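Local structure of beta-N-acetylglucosaminidase-like protein Glycoside hydrolase family 20 (Flavobacterium johnsoniae, 6YHH) at residues S422-D427 with T468-E473; N486-L491 with T561-D566; V511-I516 with K523-F528; Y538-N541 with E546-M549. The protein probably cleaves terminal N-acetylglucosamine residues from chitin fragments, acting as a beta-N-acetylhexosaminidase. All coordinates share one frame; numbering follows the deposited sequence. Where two conformers were deposited one is given.

Contacts 1, 3 and 4 are largely buried, whereas contact 2 lies at the surface, but burial alone does not set their chemistry. Contact 1, within the catalytic domain, combines apolar packing with a tyrosine-glutamate bond. Contact 2 rests on one salt bridge and a water. Contact 3 is buried and almost purely aliphatic, while contact 4, also buried, is polar and folds a loop on itself through bonds to side-chain oxygens. Contacts 1 and 2 touch, because helix 467-476 and the following helix 484-497 meet through E473 and R490 and through A470 and M487. Contacts 3 and 4 both lie inside the chain loop closed by contact 2, their centres about 22 Å apart.

Contact 1 (S422-D427 with T468-E473); sequences SHYLND and TAAIAE
Y424 and E473 form the polar link of this contact. The hydroxyl of Y424 donates to the carboxylate, with OH only 2.5 Å from E473 OE1, and uses the anti lone pair of that oxygen, the one turned away from OE2. The phenol ring and the carboxylate are twisted 52° apart. With CG anti to the backbone N (chi1 171°) and the chain extended beyond it, E473 runs its CG past the edge of the Y424 ring before presenting OE1. The other oxygen, OE2, is taken up by a salt bridge with R490 and by the backbone N of W12, so partners hold both ends of this buried carboxylate. A phenylalanine in place of Y424 would probably leave OE1 of E473 without its hydroxyl donor, and the ring edge would no longer be tied to the carboxylate.

The contact belongs to the (beta/alpha)8 barrel of the catalytic domain: helix 467-476 follows strand 443-450, which pairs in parallel with strand 146-152, and helix 420-424 comes before strand 443-450 in the chain.

Packing fills the remaining interface. The Y424 ring turns its edge to the helix, so that CD1 lies 3.4 Å from the backbone O of A470 and also rests against A470 CB at 3.9 Å. R474 makes a cation-pi contact with the same ring. At the preceding residue, H423 CB sits against I471 CG1 at 3.7 Å, and I471 CD1 approaches the imidazole obliquely. The imidazole has its polar partner outside these segments: ND1 is bonded to G411 O.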
loop_
_atom_site.group_PDB
_atom_site.type_symbol
_atom_site.label_atom_id
_atom_site.label_comp_id
_atom_site.label_asym_id
_atom_site.label_seq_id
_atom_site.Cartn_x
_atom_site.Cartn_y
_atom_site.Cartn_z
ATOM N N SER A 422 -21.585 -10.717 15.925
ATOM C CA SER A 422 -22.855 -10.137 15.495
ATOM C C SER A 422 -23.026 -10.261 13.969
ATOM O O SER A 422 -24.137 -10.510 13.509
ATOM C CB SER A 422 -22.992 -8.668 15.889
ATOM O OG SER A 422 -22.090 -7.911 15.125
ATOM N N HIS A 423 -21.952 -10.136 13.203
ATOM C CA HIS A 423 -22.019 -10.326 11.779
ATOM C C HIS A 423 -22.071 -11.813 11.334
ATOM O O HIS A 423 -22.808 -12.160 10.423
ATOM C CB HIS A 423 -20.825 -9.577 11.107
ATOM C CG HIS A 423 -20.788 -8.154 11.450
ATOM N ND1 HIS A 423 -21.845 -7.311 11.215
ATOM C CD2 HIS A 423 -19.780 -7.380 11.918
ATOM C CE1 HIS A 423 -21.516 -6.091 11.605
ATOM N NE2 HIS A 423 -20.278 -6.113 12.039
ATOM N N TYR A 424 -21.298 -12.670 12.040
ATOM C CA TYR A 424 -21.206 -14.078 11.668
ATOM C C TYR A 424 -22.498 -14.788 11.840
ATOM O O TYR A 424 -22.816 -15.660 11.036
ATOM C CB TYR A 424 -20.142 -14.738 12.533
ATOM C CG TYR A 424 -19.808 -16.168 12.163
ATOM C CD1 TYR A 424 -19.438 -16.482 10.886
ATOM C CD2 TYR A 424 -19.963 -17.177 13.099
ATOM C CE1 TYR A 424 -19.097 -17.780 10.559
ATOM C CE2 TYR A 424 -19.661 -18.486 12.818
ATOM C CZ TYR A 424 -19.243 -18.800 11.555
ATOM O OH TYR A 424 -18.937 -20.074 11.241
ATOM N N LEU A 425 -23.277 -14.379 12.833
ATOM C CA LEU A 425 -24.562 -15.093 13.145
ATOM C C LEU A 425 -25.723 -14.437 12.479
ATOM O O LEU A 425 -26.830 -14.955 12.495
ATOM C CB LEU A 425 -24.736 -15.148 14.621
ATOM C CG LEU A 425 -23.600 -15.980 15.276
ATOM C CD1 LEU A 425 -23.779 -15.963 16.787
ATOM C CD2 LEU A 425 -23.410 -17.401 14.690
ATOM N N ASN A 426 -25.489 -13.350 11.731
ATOM C CA ASN A 426 -26.561 -12.718 11.021
ATOM C C ASN A 426 -26.890 -13.497 9.740
ATOM O O ASN A 426 -26.068 -13.646 8.881
ATOM C CB ASN A 426 -26.076 -11.321 10.595
ATOM C CG ASN A 426 -27.150 -10.448 9.969
ATOM O OD1 ASN A 426 -28.155 -10.144 10.614
ATOM N ND2 ASN A 426 -26.884 -9.921 8.740
ATOM N N ASP A 427 -28.099 -13.959 9.541
ATOM C CA ASP A 427 -28.357 -14.884 8.413
ATOM C C ASP A 427 -29.370 -14.286 7.459
ATOM O O ASP A 427 -30.443 -13.802 7.917
ATOM C CB ASP A 427 -28.885 -16.181 9.002
ATOM C CG ASP A 427 -28.865 -17.334 8.018
ATOM O OD1 ASP A 427 -29.566 -17.295 7.020
ATOM O OD2 ASP A 427 -28.088 -18.226 8.200
ATOM N N THR A 468 -15.049 -9.263 7.461
ATOM C CA THR A 468 -15.745 -9.619 6.251
ATOM C C THR A 468 -15.477 -11.081 5.814
ATOM O O THR A 468 -16.263 -11.658 5.094
ATOM C CB THR A 468 -15.455 -8.588 5.168
ATOM O OG1 THR A 468 -15.903 -7.322 5.720
ATOM C CG2 THR A 468 -16.172 -8.911 3.878
ATOM N N ALA A 469 -14.374 -11.647 6.308
ATOM C CA ALA A 469 -14.068 -13.080 6.037
ATOM C C ALA A 469 -15.044 -13.986 6.739
ATOM O O ALA A 469 -15.480 -14.982 6.162
ATOM C CB ALA A 469 -12.621 -13.410 6.296
ATOM N N ALA A 470 -15.469 -13.613 7.961
ATOM C CA ALA A 470 -16.530 -14.335 8.659
ATOM C C ALA A 470 -17.885 -14.180 7.951
ATOM O O ALA A 470 -18.637 -15.116 7.834
ATOM C CB ALA A 470 -16.580 -13.916 10.116
ATOM N N ILE A 471 -18.160 -12.974 7.422
ATOM C CA ILE A 471 -19.328 -12.759 6.647
ATOM C C ILE A 471 -19.292 -13.626 5.380
ATOM O O ILE A 471 -20.353 -14.225 5.014
ATOM C CB ILE A 471 -19.528 -11.273 6.329
ATOM C CG1 ILE A 471 -19.801 -10.531 7.634
ATOM C CG2 ILE A 471 -20.642 -11.038 5.308
ATOM C CD1 ILE A 471 -19.768 -9.015 7.486
ATOM N N ALA A 472 -18.142 -13.734 4.734
ATOM C CA ALA A 472 -17.997 -14.579 3.565
ATOM C C ALA A 472 -18.430 -15.983 3.901
ATOM O O ALA A 472 -19.060 -16.660 3.084
ATOM C CB ALA A 472 -16.590 -14.538 2.994
ATOM N N GLU A 473 -18.000 -16.470 5.080
ATOM C CA GLU A 473 -18.404 -17.835 5.477
ATOM C C GLU A 473 -19.918 -17.959 5.658
ATOM O O GLU A 473 -20.584 -18.921 5.148
ATOM C CB GLU A 473 -17.688 -18.283 6.716
ATOM C CG GLU A 473 -18.254 -19.593 7.278
ATOM C CD GLU A 473 -17.208 -20.314 8.076
ATOM O OE1 GLU A 473 -17.282 -20.332 9.325
ATOM O OE2 GLU A 473 -16.198 -20.755 7.440
#

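Contact 2 (N486-L491 with T561-D566); sequences NMRKRL and TPDAKD
R488 sets CG anti to its carbonyl carbon (chi1 -71°) and then runs extended to NE, which carries the guanidinium off helix 484-497 toward D563. The aspartate likewise has CG beside its own backbone N, and the two side chains meet at about a right angle. The contact thus ties this helix, the one after helix 467-476, to the loop leading into helix 565-579; D563 stands just before A564, the N-cap residue of that helix.

One salt bridge joins them: R488 NH1 donates to D563 OD1 at 3.1 Å. The oxygen lies near the guanidinium plane, but the N-H reaches it from well above the carboxylate plane, 64° out. D563 OD2 accepts a bond from the backbone N of V420, so the carboxylate also reaches helix 420-424. Cut back to an alanine, R488 would probably leave D563 OD1 without its cationic partner and the bridging water without its donor on the helix.

On its own helix, R490 NE donates to N486 OD1 at 2.7 Å. A water backs up the salt bridge, accepting from R488 NH2 at 2.9 Å and donating to D563 OD1 at 2.7 Å.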
loop_
_atom_site.group_PDB
_atom_site.type_symbol
_atom_site.label_atom_id
_atom_site.label_comp_id
_atom_site.label_asym_id
_atom_site.label_seq_id
_atom_site.Cartn_x
_atom_site.Cartn_y
_atom_site.Cartn_z
ATOM N N ASN A 486 -14.766 -21.794 16.938
ATOM C CA ASN A 486 -14.069 -22.481 15.873
ATOM C C ASN A 486 -13.798 -21.485 14.716
ATOM O O ASN A 486 -12.760 -21.537 14.137
ATOM C CB ASN A 486 -14.916 -23.606 15.334
ATOM C CG ASN A 486 -14.278 -24.301 14.177
ATOM O OD1 ASN A 486 -14.616 -24.106 13.006
ATOM N ND2 ASN A 486 -13.357 -25.173 14.512
ATOM N N MET A 487 -14.777 -20.674 14.397
ATOM C CA MET A 487 -14.609 -19.668 13.344
ATOM C C MET A 487 -13.419 -18.750 13.753
ATOM O O MET A 487 -12.547 -18.467 12.911
ATOM C CB MET A 487 -15.861 -18.870 13.091
ATOM C CG MET A 487 -15.671 -17.741 12.038
ATOM S SD MET A 487 -14.983 -16.225 12.737
ATOM C CE MET A 487 -16.178 -15.685 13.913
ATOM N N ARG A 488 -13.355 -18.307 15.008
ATOM C CA ARG A 488 -12.243 -17.414 15.367
ATOM C C ARG A 488 -10.885 -18.092 15.185
ATOM O O ARG A 488 -9.911 -17.424 14.835
ATOM C CB ARG A 488 -12.322 -17.042 16.853
ATOM C CG ARG A 488 -13.436 -16.126 17.245
ATOM C CD ARG A 488 -13.208 -15.626 18.663
ATOM N NE ARG A 488 -14.414 -15.156 19.249
ATOM C CZ ARG A 488 -14.929 -13.923 19.086
ATOM N NH1 ARG A 488 -14.263 -13.084 18.310
ATOM N NH2 ARG A 488 -16.078 -13.560 19.689
ATOM N N LYS A 489 -10.809 -19.378 15.543
ATOM C CA LYS A 489 -9.563 -20.164 15.455
ATOM C C LYS A 489 -9.080 -20.211 14.012
ATOM O O LYS A 489 -7.913 -19.996 13.751
ATOM C CB LYS A 489 -9.718 -21.584 16.035
ATOM N N ARG A 490 -9.999 -20.402 13.069
ATOM C CA ARG A 490 -9.668 -20.479 11.643
ATOM C C ARG A 490 -9.373 -19.109 11.072
ATOM O O ARG A 490 -8.604 -18.966 10.146
ATOM C CB ARG A 490 -10.820 -21.141 10.834
ATOM C CG ARG A 490 -10.972 -22.618 11.176
ATOM C CD ARG A 490 -12.081 -23.311 10.357
ATOM N NE ARG A 490 -13.425 -22.975 10.842
ATOM C CZ ARG A 490 -14.339 -22.263 10.208
ATOM N NH1 ARG A 490 -14.165 -21.749 8.982
ATOM N NH2 ARG A 490 -15.470 -22.032 10.809
ATOM N N LEU A 491 -10.021 -18.096 11.640
ATOM C CA LEU A 491 -9.913 -16.728 11.047
ATOM C C LEU A 491 -8.487 -16.178 11.130
ATOM O O LEU A 491 -8.078 -15.355 10.295
ATOM C CB LEU A 491 -10.839 -15.843 11.832
ATOM C CG LEU A 491 -11.089 -14.454 11.271
ATOM C CD1 LEU A 491 -11.800 -14.516 9.963
ATOM C CD2 LEU A 491 -11.916 -13.613 12.243
ATOM N N THR A 561 -9.366 -2.163 16.932
ATOM C CA THR A 561 -10.399 -2.901 16.232
ATOM C C THR A 561 -11.295 -3.607 17.206
ATOM O O THR A 561 -10.875 -3.808 18.331
ATOM C CB THR A 561 -9.748 -3.914 15.259
ATOM O OG1 THR A 561 -8.647 -4.573 15.915
ATOM C CG2 THR A 561 -9.141 -3.164 14.097
ATOM N N PRO A 562 -12.498 -4.081 16.800
ATOM C CA PRO A 562 -13.299 -4.950 17.700
ATOM C C PRO A 562 -12.631 -6.293 17.935
ATOM O O PRO A 562 -11.606 -6.597 17.337
ATOM C CB PRO A 562 -14.607 -5.190 16.928
ATOM C CG PRO A 562 -14.474 -4.422 15.645
ATOM C CD PRO A 562 -13.101 -3.949 15.473
ATOM N N ASP A 563 -13.158 -7.026 18.905
ATOM C CA ASP A 563 -12.634 -8.365 19.268
ATOM C C ASP A 563 -11.155 -8.255 19.655
ATOM O O ASP A 563 -10.277 -9.031 19.215
ATOM C CB ASP A 563 -12.876 -9.365 18.121
ATOM C CG ASP A 563 -14.345 -9.513 17.793
ATOM O OD1 ASP A 563 -15.060 -10.103 18.600
ATOM O OD2 ASP A 563 -14.765 -8.928 16.729
ATOM N N ALA A 564 -10.846 -7.260 20.485
ATOM C CA ALA A 564 -9.442 -7.053 20.865
ATOM C C ALA A 564 -8.851 -8.336 21.477
ATOM O O ALA A 564 -9.462 -8.910 22.387
ATOM C CB ALA A 564 -9.414 -5.931 21.903
ATOM N N LYS A 565 -7.661 -8.754 21.031
ATOM C CA LYS A 565 -7.269 -10.159 21.329
ATOM C C LYS A 565 -7.037 -10.404 22.780
ATOM O O LYS A 565 -7.374 -11.479 23.284
ATOM C CB LYS A 565 -6.106 -10.599 20.509
ATOM C CG LYS A 565 -4.798 -10.031 20.713
ATOM C CD LYS A 565 -3.719 -10.672 19.760
ATOM N N ASP A 566 -6.451 -9.433 23.491
ATOM C CA ASP A 566 -6.184 -9.732 24.928
ATOM C C ASP A 566 -7.444 -9.667 25.769
ATOM O O ASP A 566 -7.573 -10.357 26.744
ATOM C CB ASP A 566 -5.130 -8.808 25.500
ATOM C CG ASP A 566 -3.744 -9.161 25.088
ATOM O OD1 ASP A 566 -3.469 -10.179 24.329
ATOM O OD2 ASP A 566 -2.792 -8.423 25.535
HETATM O O HOH W 1 -17.456 -11.364 18.471
#

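Contact 3 (V511-I516 with K523-F528); sequences VILRNI and KSVNEF
Two consecutive helices, 507-517 and 523-529, turn back across a short connection and pack through L513 and V525. Their short segments run at 123° to each other, with axes 9.8 Å apart at the closest approach, so the helices splay rather than lie side by side.

The side chains of L513 and V525 run antiparallel alongside one another. CG1 of V525 falls between its backbone N and carbonyl carbon (chi1 67°), and in this rotamer both methyls meet the leucine. V525 CG2 touches L513 CD2 at 3.7 Å, while V525 CG1 lies 4.0 Å from L513 CB. One turn along, I516 CG2 adds a looser approach to V525 CG2 at 4.4 Å.

These helices belong to the part of the chain that follows the catalytic barrel in sequence. There L603 of helix 583-607 and F556 of helix 556-559 also pack on V525, and A559 on L513, which makes the leucine-valine pair part of a multi-helix apolar core.

Beside the pair, the other branch of L513 crosses N526 at about a right angle: CD1 lies 3.6 Å from the amide oxygen OD1 and 3.7 Å from N526 CB. On the side of helix 523-529 turned from this interface, K523 NZ is joined to E527 OE2 by a salt bridge of 3.0 Å. Helix 507-517 faces the second subunit as well, where R514 forms a salt bridge with E499 of that chain and N515 bonds its R497.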
loop_
_atom_site.group_PDB
_atom_site.type_symbol
_atom_site.label_atom_id
_atom_site.label_comp_id
_atom_site.label_asym_id
_atom_site.label_seq_id
_atom_site.Cartn_x
_atom_site.Cartn_y
_atom_site.Cartn_z
ATOM N N VAL A 511 2.123 1.626 11.531
ATOM C CA VAL A 511 2.351 2.920 11.078
ATOM C C VAL A 511 1.680 3.953 11.995
ATOM O O VAL A 511 2.287 4.976 12.398
ATOM C CB VAL A 511 1.802 3.145 9.664
ATOM C CG1 VAL A 511 1.963 4.590 9.253
ATOM C CG2 VAL A 511 2.504 2.190 8.689
ATOM N N ILE A 512 0.411 3.696 12.302
ATOM C CA ILE A 512 -0.351 4.572 13.208
ATOM C C ILE A 512 0.291 4.589 14.593
ATOM O O ILE A 512 0.462 5.652 15.179
ATOM C CB ILE A 512 -1.817 4.172 13.280
ATOM C CG1 ILE A 512 -2.464 4.498 11.903
ATOM C CG2 ILE A 512 -2.556 4.947 14.342
ATOM C CD1 ILE A 512 -3.768 3.750 11.693
ATOM N N LEU A 513 0.731 3.437 15.071
ATOM C CA LEU A 513 1.310 3.362 16.425
ATOM C C LEU A 513 2.646 4.137 16.459
ATOM O O LEU A 513 2.935 4.822 17.409
ATOM C CB LEU A 513 1.477 1.951 16.893
ATOM C CG LEU A 513 0.142 1.321 17.114
ATOM C CD1 LEU A 513 0.439 -0.114 17.530
ATOM C CD2 LEU A 513 -0.806 1.946 18.107
ATOM N N ARG A 514 3.429 4.047 15.378
ATOM C CA ARG A 514 4.683 4.872 15.300
ATOM C C ARG A 514 4.377 6.350 15.298
ATOM O O ARG A 514 5.049 7.138 16.018
ATOM C CB ARG A 514 5.550 4.464 14.120
ATOM C CG ARG A 514 6.361 3.185 14.396
ATOM C CD ARG A 514 7.296 2.896 13.204
ATOM N NE ARG A 514 6.612 2.389 11.999
ATOM C CZ ARG A 514 6.252 1.129 11.760
ATOM N NH1 ARG A 514 6.411 0.191 12.668
ATOM N NH2 ARG A 514 5.635 0.829 10.633
ATOM N N ASN A 515 3.338 6.756 14.593
ATOM C CA ASN A 515 2.926 8.157 14.618
ATOM C C ASN A 515 2.564 8.570 16.069
ATOM O O ASN A 515 2.991 9.612 16.554
ATOM C CB ASN A 515 1.727 8.352 13.686
ATOM C CG ASN A 515 1.266 9.788 13.717
ATOM O OD1 ASN A 515 2.051 10.688 13.415
ATOM N ND2 ASN A 515 -0.019 10.006 14.081
ATOM N N ILE A 516 1.748 7.772 16.719
ATOM C CA ILE A 516 1.309 8.074 18.050
ATOM C C ILE A 516 2.500 8.152 19.061
ATOM O O ILE A 516 2.527 9.075 19.895
ATOM C CB ILE A 516 0.279 7.038 18.530
ATOM C CG1 ILE A 516 -0.981 7.223 17.737
ATOM C CG2 ILE A 516 0.024 7.076 20.012
ATOM C CD1 ILE A 516 -1.911 6.006 17.986
ATOM N N LYS A 523 5.910 -1.106 21.513
ATOM C CA LYS A 523 5.416 -2.279 22.230
ATOM C C LYS A 523 4.241 -1.991 23.195
ATOM O O LYS A 523 3.217 -2.688 23.122
ATOM C CB LYS A 523 6.524 -2.968 22.977
ATOM C CG LYS A 523 6.090 -4.206 23.801
ATOM C CD LYS A 523 7.325 -4.887 24.418
ATOM C CE LYS A 523 7.112 -6.272 25.023
ATOM N NZ LYS A 523 6.485 -6.174 26.376
ATOM N N SER A 524 4.382 -1.006 24.068
ATOM C CA SER A 524 3.342 -0.741 25.067
ATOM C C SER A 524 2.055 -0.232 24.448
ATOM O O SER A 524 0.953 -0.602 24.874
ATOM C CB SER A 524 3.870 0.234 26.089
ATOM O OG SER A 524 4.880 -0.473 26.767
ATOM N N VAL A 525 2.183 0.601 23.408
ATOM C CA VAL A 525 0.951 1.092 22.757
ATOM C C VAL A 525 0.256 0.007 21.955
ATOM O O VAL A 525 -0.956 -0.101 21.963
ATOM C CB VAL A 525 1.217 2.383 21.961
ATOM C CG1 VAL A 525 2.092 2.207 20.794
ATOM C CG2 VAL A 525 -0.099 2.985 21.543
ATOM N N ASN A 526 1.026 -0.860 21.313
ATOM C CA ASN A 526 0.445 -2.029 20.645
ATOM C C ASN A 526 -0.256 -2.961 21.633
ATOM O O ASN A 526 -1.393 -3.396 21.415
ATOM C CB ASN A 526 1.551 -2.750 19.895
ATOM C CG ASN A 526 1.004 -3.861 19.014
ATOM O OD1 ASN A 526 0.140 -3.660 18.142
ATOM N ND2 ASN A 526 1.476 -5.083 19.308
ATOM N N GLU A 527 0.394 -3.230 22.761
ATOM C CA GLU A 527 -0.292 -4.044 23.762
ATOM C C GLU A 527 -1.544 -3.414 24.274
ATOM O O GLU A 527 -2.549 -4.103 24.584
ATOM C CB GLU A 527 0.670 -4.404 24.941
ATOM C CG GLU A 527 1.823 -5.248 24.474
ATOM C CD GLU A 527 2.942 -5.399 25.481
ATOM O OE1 GLU A 527 3.108 -4.562 26.384
ATOM O OE2 GLU A 527 3.735 -6.387 25.285
ATOM N N PHE A 528 -1.552 -2.098 24.428
ATOM C CA PHE A 528 -2.786 -1.418 24.887
ATOM C C PHE A 528 -3.900 -1.503 23.799
ATOM O O PHE A 528 -5.079 -1.603 24.165
ATOM C CB PHE A 528 -2.536 0.033 25.278
ATOM C CG PHE A 528 -3.606 0.596 26.200
ATOM C CD1 PHE A 528 -3.912 -0.052 27.418
ATOM C CD2 PHE A 528 -4.287 1.742 25.906
ATOM C CE1 PHE A 528 -4.959 0.417 28.199
ATOM C CE2 PHE A 528 -5.303 2.233 26.705
ATOM C CZ PHE A 528 -5.626 1.563 27.879
#

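Contact 4 (Y538-N541 with E546-M549); sequences YTRN and EYQM
R540 and Y547 make the straightest bond of this contact, R540 NE donating to Y547 OH at 3.0 Å with an N-H...O angle of 164°. The phenol oxygen lies almost in the guanidinium plane, at its edge, and R540 NH2 adds a weak bond to the same atom. Ring and guanidinium stand nearly perpendicular, 83° apart. Each partner has a further acidic mate: Y547 OH bonds D659, and R540 NH2 forms a salt bridge with D558.

The amide oxygen of N541 draws the returning chain in. Y547 N donates to N541 OD1 at 2.9 Å from above the carbonyl plane, and E546 N bonds the same oxygen weakly. One side-chain oxygen thus bridges two successive backbone N-H groups across the loop. N541 reaches them with CG anti to its backbone N (chi1 -175°). E546 OE1 accepts from K542 N.

Packing accompanies these bonds. The edge of the Y547 ring lies along the loop, with CE1 3.5 Å from R540 O and 3.8 Å from R540 CG, while CD1 rests against N541 CB. F553 and, on the second subunit, F59 also meet this ring.

The loop spans from strand 532-534 to helix 556-559, and two acids outside the segments tie it to its neighbours: D558 lies on that helix, and D659 directly precedes strand 660-662, the antiparallel partner of strand 532-534.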
loop_
_atom_site.group_PDB
_atom_site.type_symbol
_atom_site.label_atom_id
_atom_site.label_comp_id
_atom_site.label_asym_id
_atom_site.label_seq_id
_atom_site.Cartn_x
_atom_site.Cartn_y
_atom_site.Cartn_z
ATOM N N TYR A 538 -23.051 4.678 16.488
ATOM C CA TYR A 538 -22.940 6.061 16.017
ATOM C C TYR A 538 -22.416 6.961 17.139
ATOM O O TYR A 538 -22.782 8.126 17.234
ATOM C CB TYR A 538 -24.325 6.494 15.391
ATOM C CG TYR A 538 -24.721 5.697 14.109
ATOM C CD1 TYR A 538 -24.155 5.977 12.886
ATOM C CD2 TYR A 538 -25.600 4.621 14.163
ATOM C CE1 TYR A 538 -24.498 5.249 11.725
ATOM C CE2 TYR A 538 -25.946 3.887 13.042
ATOM C CZ TYR A 538 -25.352 4.163 11.805
ATOM O OH TYR A 538 -25.687 3.400 10.613
ATOM N N THR A 539 -21.493 6.424 17.998
ATOM C CA THR A 539 -20.954 7.119 19.102
ATOM C C THR A 539 -19.538 7.619 18.969
ATOM O O THR A 539 -19.037 8.392 19.819
ATOM C CB THR A 539 -21.083 6.260 20.380
ATOM O OG1 THR A 539 -20.278 5.061 20.284
ATOM C CG2 THR A 539 -22.520 5.858 20.586
ATOM N N ARG A 540 -18.798 7.189 17.965
ATOM C CA ARG A 540 -17.474 7.742 17.753
ATOM C C ARG A 540 -17.525 9.187 17.242
ATOM O O ARG A 540 -16.793 10.041 17.751
ATOM C CB ARG A 540 -16.613 6.880 16.800
ATOM C CG ARG A 540 -15.249 7.515 16.449
ATOM C CD ARG A 540 -14.192 6.541 15.914
ATOM N NE ARG A 540 -12.994 7.328 15.637
ATOM C CZ ARG A 540 -11.980 7.000 14.851
ATOM N NH1 ARG A 540 -11.900 5.807 14.311
ATOM N NH2 ARG A 540 -10.958 7.795 14.688
ATOM N N ASN A 541 -18.325 9.418 16.225
ATOM C CA ASN A 541 -18.449 10.762 15.591
ATOM C C ASN A 541 -19.808 11.286 15.994
ATOM O O ASN A 541 -20.772 11.189 15.209
ATOM C CB ASN A 541 -18.350 10.570 14.121
ATOM C CG ASN A 541 -18.350 11.883 13.357
ATOM O OD1 ASN A 541 -18.263 12.937 13.954
ATOM N ND2 ASN A 541 -18.541 11.820 12.049
ATOM N N GLU A 546 -18.080 15.690 14.814
ATOM C CA GLU A 546 -16.790 15.596 15.472
ATOM C C GLU A 546 -15.628 15.303 14.559
ATOM O O GLU A 546 -14.445 15.637 14.901
ATOM C CB GLU A 546 -16.835 14.538 16.582
ATOM C CG GLU A 546 -17.793 14.968 17.699
ATOM C CD GLU A 546 -17.772 14.042 18.891
ATOM O OE1 GLU A 546 -17.672 12.842 18.740
ATOM O OE2 GLU A 546 -17.812 14.489 20.098
ATOM N N TYR A 547 -15.918 14.601 13.447
ATOM C CA TYR A 547 -14.892 14.338 12.422
ATOM C C TYR A 547 -15.483 14.780 11.083
ATOM O O TYR A 547 -16.612 14.418 10.750
ATOM C CB TYR A 547 -14.661 12.875 12.274
ATOM C CG TYR A 547 -14.029 12.133 13.493
ATOM C CD1 TYR A 547 -14.781 11.795 14.609
ATOM C CD2 TYR A 547 -12.707 11.820 13.507
ATOM C CE1 TYR A 547 -14.235 11.129 15.685
ATOM C CE2 TYR A 547 -12.146 11.161 14.590
ATOM C CZ TYR A 547 -12.889 10.793 15.651
ATOM O OH TYR A 547 -12.324 10.029 16.709
ATOM N N GLN A 548 -14.676 15.481 10.316
ATOM C CA GLN A 548 -14.976 15.778 8.966
ATOM C C GLN A 548 -14.320 14.779 8.036
ATOM O O GLN A 548 -13.497 13.986 8.427
ATOM C CB GLN A 548 -14.431 17.184 8.615
ATOM C CG GLN A 548 -15.341 18.278 9.200
ATOM C CD GLN A 548 -15.341 18.318 10.695
ATOM O OE1 GLN A 548 -14.275 18.449 11.337
ATOM N NE2 GLN A 548 -16.485 18.072 11.276
ATOM N N MET A 549 -14.628 14.892 6.735
ATOM C CA MET A 549 -14.105 13.962 5.754
ATOM C C MET A 549 -12.580 14.246 5.448
ATOM O O MET A 549 -12.019 13.569 4.625
ATOM C CB MET A 549 -14.924 13.953 4.481
ATOM C CG MET A 549 -16.401 13.501 4.598
ATOM S SD MET A 549 -16.584 11.912 5.375
ATOM C CE MET A 549 -17.093 12.388 7.021
#